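Local coordinates for microtubule-associated protein 1A/1B, light chain 3 (Trypanosoma brucei brucei, PDB 3W1Y), which probably acts in autophagy as a ubiquitin-like ATG8-family protein, presumably through conjugation to a membrane lipid such as phosphatidylethanolamine, at residues R9-Y12 with E18-K21; Y12-A17 with Q62-C67. One frame throughout, in Å; residues are numbered along the deposited sequence.

Contact 1: R9-Y12 with E18-K21; sequences RYQY and ERAK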
loop_
_atom_site.group_PDB
_atom_site.type_symbol
_atom_site.label_atom_id
_atom_site.label_comp_id
_atom_site.label_asym_id
_atom_site.label_seq_id
_atom_site.Cartn_x
_atom_site.Cartn_y
_atom_site.Cartn_z
ATOM N N ARG A 9 -15.454 -16.850 -1.716
ATOM C CA ARG A 9 -16.893 -16.793 -1.894
ATOM C C ARG A 9 -17.345 -16.912 -3.351
ATOM O O ARG A 9 -18.260 -17.668 -3.654
ATOM C CB ARG A 9 -17.441 -15.525 -1.268
ATOM C CG ARG A 9 -18.939 -15.546 -1.201
ATOM C CD ARG A 9 -19.486 -14.633 -0.113
ATOM N NE ARG A 9 -20.937 -14.693 -0.199
ATOM C CZ ARG A 9 -21.639 -14.134 -1.175
ATOM N NH1 ARG A 9 -21.013 -13.435 -2.112
ATOM N NH2 ARG A 9 -22.963 -14.270 -1.200
ATOM N N TYR A 10 -16.672 -16.194 -4.246
ATOM C CA TYR A 10 -16.913 -16.274 -5.699
ATOM C C TYR A 10 -16.855 -17.684 -6.304
ATOM O O TYR A 10 -17.597 -17.980 -7.223
ATOM C CB TYR A 10 -15.934 -15.373 -6.440
ATOM C CG TYR A 10 -16.427 -14.868 -7.760
ATOM C CD1 TYR A 10 -17.371 -13.847 -7.830
ATOM C CD2 TYR A 10 -15.912 -15.361 -8.939
ATOM C CE1 TYR A 10 -17.825 -13.361 -9.057
ATOM C CE2 TYR A 10 -16.337 -14.882 -10.160
ATOM C CZ TYR A 10 -17.294 -13.891 -10.201
ATOM O OH TYR A 10 -17.696 -13.427 -11.397
ATOM N N GLN A 11 -15.976 -18.541 -5.793
ATOM C CA GLN A 11 -15.902 -19.915 -6.277
ATOM C C GLN A 11 -17.029 -20.816 -5.768
ATOM O O GLN A 11 -17.365 -21.794 -6.419
ATOM C CB GLN A 11 -14.534 -20.540 -5.958
ATOM C CG GLN A 11 -13.380 -19.913 -6.699
ATOM C CD GLN A 11 -12.025 -20.291 -6.095
ATOM O OE1 GLN A 11 -11.827 -20.221 -4.877
ATOM N NE2 GLN A 11 -11.090 -20.673 -6.944
ATOM N N TYR A 12 -17.626 -20.489 -4.622
ATOM C CA TYR A 12 -18.780 -21.249 -4.139
ATOM C C TYR A 12 -20.069 -20.835 -4.809
ATOM O O TYR A 12 -20.997 -21.619 -4.908
ATOM C CB TYR A 12 -18.939 -21.117 -2.619
ATOM C CG TYR A 12 -17.877 -21.854 -1.857
ATOM C CD1 TYR A 12 -16.698 -21.204 -1.483
ATOM C CD2 TYR A 12 -18.023 -23.210 -1.530
ATOM C CE1 TYR A 12 -15.693 -21.864 -0.782
ATOM C CE2 TYR A 12 -17.003 -23.897 -0.821
ATOM C CZ TYR A 12 -15.841 -23.197 -0.461
ATOM O OH TYR A 12 -14.820 -23.810 0.239
ATOM N N GLU A 18 -18.910 -21.074 -15.617
ATOM C CA GLU A 18 -19.105 -19.628 -15.787
ATOM C C GLU A 18 -17.879 -18.750 -15.443
ATOM O O GLU A 18 -17.591 -17.776 -16.142
ATOM C CB GLU A 18 -20.401 -19.132 -15.105
ATOM C CG GLU A 18 -20.377 -18.954 -13.600
ATOM C CD GLU A 18 -21.774 -18.624 -12.998
ATOM O OE1 GLU A 18 -22.269 -17.504 -13.253
ATOM O OE2 GLU A 18 -22.355 -19.486 -12.271
ATOM N N ARG A 19 -17.135 -19.096 -14.404
ATOM C CA ARG A 19 -15.864 -18.398 -14.152
ATOM C C ARG A 19 -14.838 -18.592 -15.291
ATOM O O ARG A 19 -14.278 -17.619 -15.766
ATOM C CB ARG A 19 -15.268 -18.808 -12.819
ATOM C CG ARG A 19 -16.144 -18.490 -11.657
ATOM C CD ARG A 19 -15.456 -18.918 -10.388
ATOM N NE ARG A 19 -15.975 -20.186 -9.908
ATOM C CZ ARG A 19 -15.257 -21.282 -9.706
ATOM N NH1 ARG A 19 -13.943 -21.316 -9.938
ATOM N NH2 ARG A 19 -15.874 -22.351 -9.257
ATOM N N ALA A 20 -14.605 -19.837 -15.711
ATOM C CA ALA A 20 -13.726 -20.137 -16.846
ATOM C C ALA A 20 -14.128 -19.404 -18.133
ATOM O O ALA A 20 -13.271 -18.915 -18.853
ATOM C CB ALA A 20 -13.651 -21.660 -17.114
ATOM N N LYS A 21 -15.428 -19.360 -18.423
ATOM C CA LYS A 21 -15.950 -18.630 -19.587
ATOM C C LYS A 21 -15.671 -17.125 -19.448
ATOM O O LYS A 21 -15.191 -16.475 -20.370
ATOM C CB LYS A 21 -17.448 -18.916 -19.774
ATOM C CG LYS A 21 -18.139 -18.058 -20.822
ATOM C CD LYS A 21 -17.971 -18.604 -22.247
ATOM C CE LYS A 21 -18.129 -17.488 -23.294
ATOM N NZ LYS A 21 -16.883 -16.624 -23.346
HETATM O O HOH W 1 -11.480 -22.935 -9.326
#
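Q11 and R19 mark the closest approach of the two backbones, their CA atoms 8.0 Å apart, where the short helix 9-13 meets the first turns of helix 16-29 after a brief connection. R19 carries the contact. It leaves its helix toward the segment 9-12, runs straight as far as CD and then turns at chi3 (-101°), which lays the guanidinium over the backbone and side chain of Q11. One face of that group rests on Q11 CA, about 3.5 Å from the plane and offset toward the rim, while Q11 CG packs on R19 NH1 at 3.6 Å. The Q11 side chain stands roughly at right angles to the arginine, and its amide plane is steeply turned, 76° from the guanidinium. A water lies at the guanidinium edge, in its plane: it accepts from R19 NH1 at 3.0 Å and, weakly, from Q11 NE2, so it joins the two side-chain ends. Nearer the root of the arginine, its aliphatic part slides past the Y10 ring, with R19 CD 3.9 Å from Y10 CD2 and R19 CG 3.9 Å from Y10 CE2. The tyrosine ring gets there because its CG lies opposite the backbone N (chi1 -153°). The polar ends look beyond the pair: R19 NH1 forms a salt bridge with D123, R19 NE probably bonds to the carbonyl of R14, and Y10 OH bonds to E22 one turn farther along helix 16-29. Both buried side chains, and Q11 with them, also pack on Y127 of strand 126-133. The contact thus folds the two N-terminal helices of this ATG8-family protein together on the ubiquitin-like core, while E39 of strand 33-40 takes the backbone N-H groups of R9 and Y10.

Contact 2: Y12-A17 with Q62-C67; sequences YTRSFA and QRELDC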
loop_
_atom_site.group_PDB
_atom_site.type_symbol
_atom_site.label_atom_id
_atom_site.label_comp_id
_atom_site.label_asym_id
_atom_site.label_seq_id
_atom_site.Cartn_x
_atom_site.Cartn_y
_atom_site.Cartn_z
ATOM N N TYR A 12 -17.626 -20.489 -4.622
ATOM C CA TYR A 12 -18.780 -21.249 -4.139
ATOM C C TYR A 12 -20.069 -20.835 -4.809
ATOM O O TYR A 12 -20.997 -21.619 -4.908
ATOM C CB TYR A 12 -18.939 -21.117 -2.619
ATOM C CG TYR A 12 -17.877 -21.854 -1.857
ATOM C CD1 TYR A 12 -16.698 -21.204 -1.483
ATOM C CD2 TYR A 12 -18.023 -23.210 -1.530
ATOM C CE1 TYR A 12 -15.693 -21.864 -0.782
ATOM C CE2 TYR A 12 -17.003 -23.897 -0.821
ATOM C CZ TYR A 12 -15.841 -23.197 -0.461
ATOM O OH TYR A 12 -14.820 -23.810 0.239
ATOM N N THR A 13 -20.153 -19.588 -5.232
ATOM C CA THR A 13 -21.427 -19.056 -5.749
ATOM C C THR A 13 -21.456 -18.975 -7.258
ATOM O O THR A 13 -22.508 -18.729 -7.826
ATOM C CB THR A 13 -21.788 -17.655 -5.137
ATOM O OG1 THR A 13 -20.704 -16.759 -5.363
ATOM C CG2 THR A 13 -21.990 -17.744 -3.650
ATOM N N ARG A 14 -20.307 -19.164 -7.913
ATOM C CA ARG A 14 -20.255 -19.241 -9.372
ATOM C C ARG A 14 -19.746 -20.604 -9.785
ATOM O O ARG A 14 -18.747 -21.083 -9.226
ATOM C CB ARG A 14 -19.338 -18.165 -9.945
ATOM C CG ARG A 14 -19.999 -16.831 -10.215
ATOM C CD ARG A 14 -20.506 -16.139 -8.937
ATOM N NE ARG A 14 -20.893 -14.755 -9.202
ATOM C CZ ARG A 14 -21.210 -13.872 -8.266
ATOM N NH1 ARG A 14 -21.214 -14.212 -6.976
ATOM N NH2 ARG A 14 -21.523 -12.649 -8.627
ATOM N N SER A 15 -20.426 -21.248 -10.737
ATOM C CA SER A 15 -19.919 -22.505 -11.294
ATOM C C SER A 15 -18.536 -22.296 -11.891
ATOM O O SER A 15 -18.223 -21.211 -12.386
ATOM C CB SER A 15 -20.863 -23.084 -12.359
ATOM O OG SER A 15 -21.004 -22.197 -13.459
ATOM N N PHE A 16 -17.702 -23.329 -11.834
ATOM C CA PHE A 16 -16.429 -23.264 -12.510
ATOM C C PHE A 16 -16.634 -22.855 -13.979
ATOM O O PHE A 16 -15.895 -22.008 -14.516
ATOM C CB PHE A 16 -15.685 -24.598 -12.418
ATOM C CG PHE A 16 -14.322 -24.583 -13.086
ATOM C CD1 PHE A 16 -13.186 -24.240 -12.358
ATOM C CD2 PHE A 16 -14.185 -24.913 -14.435
ATOM C CE1 PHE A 16 -11.912 -24.239 -12.958
ATOM C CE2 PHE A 16 -12.922 -24.898 -15.047
ATOM C CZ PHE A 16 -11.792 -24.554 -14.307
ATOM N N ALA A 17 -17.637 -23.458 -14.616
ATOM C CA ALA A 17 -17.872 -23.260 -16.051
ATOM C C ALA A 17 -18.042 -21.763 -16.360
ATOM O O ALA A 17 -17.388 -21.254 -17.254
ATOM C CB ALA A 17 -19.102 -24.090 -16.539
ATOM N N GLN A 62 -24.454 -7.236 0.569
ATOM C CA GLN A 62 -23.228 -6.588 1.061
ATOM C C GLN A 62 -21.979 -7.406 0.795
ATOM O O GLN A 62 -20.963 -6.846 0.452
ATOM C CB GLN A 62 -23.353 -6.131 2.519
ATOM C CG GLN A 62 -24.426 -5.045 2.697
ATOM C CD GLN A 62 -24.535 -4.535 4.132
ATOM O OE1 GLN A 62 -23.555 -4.527 4.867
ATOM N NE2 GLN A 62 -25.738 -4.131 4.537
ATOM N N ARG A 63 -22.044 -8.722 0.955
ATOM C CA ARG A 63 -20.892 -9.576 0.607
ATOM C C ARG A 63 -20.583 -9.487 -0.898
ATOM O O ARG A 63 -19.426 -9.318 -1.284
ATOM C CB ARG A 63 -21.127 -11.035 1.028
ATOM C CG ARG A 63 -20.857 -11.290 2.492
ATOM C CD ARG A 63 -21.536 -12.538 2.964
ATOM N NE ARG A 63 -21.096 -12.832 4.319
ATOM C CZ ARG A 63 -21.489 -13.871 5.057
ATOM N NH1 ARG A 63 -22.369 -14.750 4.590
ATOM N NH2 ARG A 63 -21.004 -14.016 6.287
ATOM N N GLU A 64 -21.613 -9.572 -1.738
ATOM C CA GLU A 64 -21.435 -9.350 -3.188
ATOM C C GLU A 64 -20.740 -8.036 -3.549
ATOM O O GLU A 64 -19.830 -8.030 -4.382
ATOM C CB GLU A 64 -22.764 -9.471 -3.930
ATOM C CG GLU A 64 -23.276 -10.910 -3.996
ATOM C CD GLU A 64 -22.539 -11.734 -5.061
ATOM O OE1 GLU A 64 -22.414 -11.232 -6.180
ATOM O OE2 GLU A 64 -22.092 -12.876 -4.790
ATOM N N LEU A 65 -21.142 -6.943 -2.917
ATOM C CA LEU A 65 -20.525 -5.624 -3.150
ATOM C C LEU A 65 -19.073 -5.457 -2.656
ATOM O O LEU A 65 -18.360 -4.524 -3.074
ATOM C CB LEU A 65 -21.418 -4.519 -2.592
ATOM C CG LEU A 65 -22.767 -4.359 -3.320
ATOM C CD1 LEU A 65 -23.597 -3.243 -2.715
ATOM C CD2 LEU A 65 -22.564 -4.086 -4.838
ATOM N N ASP A 66 -18.643 -6.362 -1.775
ATOM C CA ASP A 66 -17.255 -6.419 -1.291
ATOM C C ASP A 66 -16.314 -7.093 -2.279
ATOM O O ASP A 66 -15.095 -7.026 -2.138
ATOM C CB ASP A 66 -17.206 -7.235 -0.005
ATOM C CG ASP A 66 -17.555 -6.427 1.222
ATOM O OD1 ASP A 66 -17.569 -5.175 1.180
ATOM O OD2 ASP A 66 -17.817 -7.069 2.250
ATOM N N CYS A 67 -16.889 -7.800 -3.241
ATOM C CA CYS A 67 -16.097 -8.482 -4.251
ATOM C C CYS A 67 -15.877 -7.551 -5.428
ATOM O O CYS A 67 -16.839 -7.112 -6.056
ATOM C CB CYS A 67 -16.806 -9.756 -4.712
ATOM S SG CYS A 67 -16.053 -10.579 -6.107
#
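R14 and E64 reach each other through bends at chi2, 64° in the arginine and -78° in the glutamate, which bring a guanidinium and a carboxylate together from opposite directions although the nearest CA atoms of the segments, those of T13 and E64, are 10.0 Å apart. Beyond its bend the arginine is extended, so its planar end meets the acid end-on with both terminal nitrogens. R14 NH1 donates to E64 OE2 at 2.7 Å, and R14 NH2 donates to E64 OE1 at 3.0 Å. Each oxygen receives its N-H on the syn lone pair, the side facing the other oxygen, and both bonds have an N-H...O angle of 159°. With the two flat groups nearly coplanar, this is a bidentate salt bridge of the end-on kind. T13 steadies the arginine from the neighbouring position: its OG1 lies in the guanidinium plane and accepts a further bond from R14 NH1 at 3.1 Å, so that nitrogen serves both the hydroxyl and the carboxylate. The same hydroxyl bonds to the carbonyl of R9, which ties it back to the first residue of helix 9-13. R14 itself is where the chain leaves that helix, and S15 next to it is the N-cap of helix 16-29, its side chain and that of E18 forming a capping box. Through the R14-E64 salt bridge the link between the two N-terminal helices is joined to helix 59-66 of the ubiquitin-like domain. E64 OE2 has a second cationic partner in R9 NH1. With two arginines gathered on one carboxylate at a partly exposed surface, E64 is probably kept ionised, and the paired bonds to R14 fix the rotation of both flat groups.

Overall arrangement
Contacts 1 and 2 lie on the same side of the chain's centre, with their own centres about 7 Å apart, and both draw on helix 9-13 and helix 16-29. Two polar links join them: R9 NH1 of contact 1 reaches E64 OE2 of contact 2 at 2.9 Å, and R19 NE of contact 1 probably donates to R14 O at 3.0 Å. Packing adds to this where Y10 CD1 meets C67 SG at 3.9 Å. Contact 1 is buried and pairs the N-terminal helices characteristic of ATG8 proteins with each other; contact 2 lies at the surface and, with the R9-E64 bridge, ties that pair to helix 59-66.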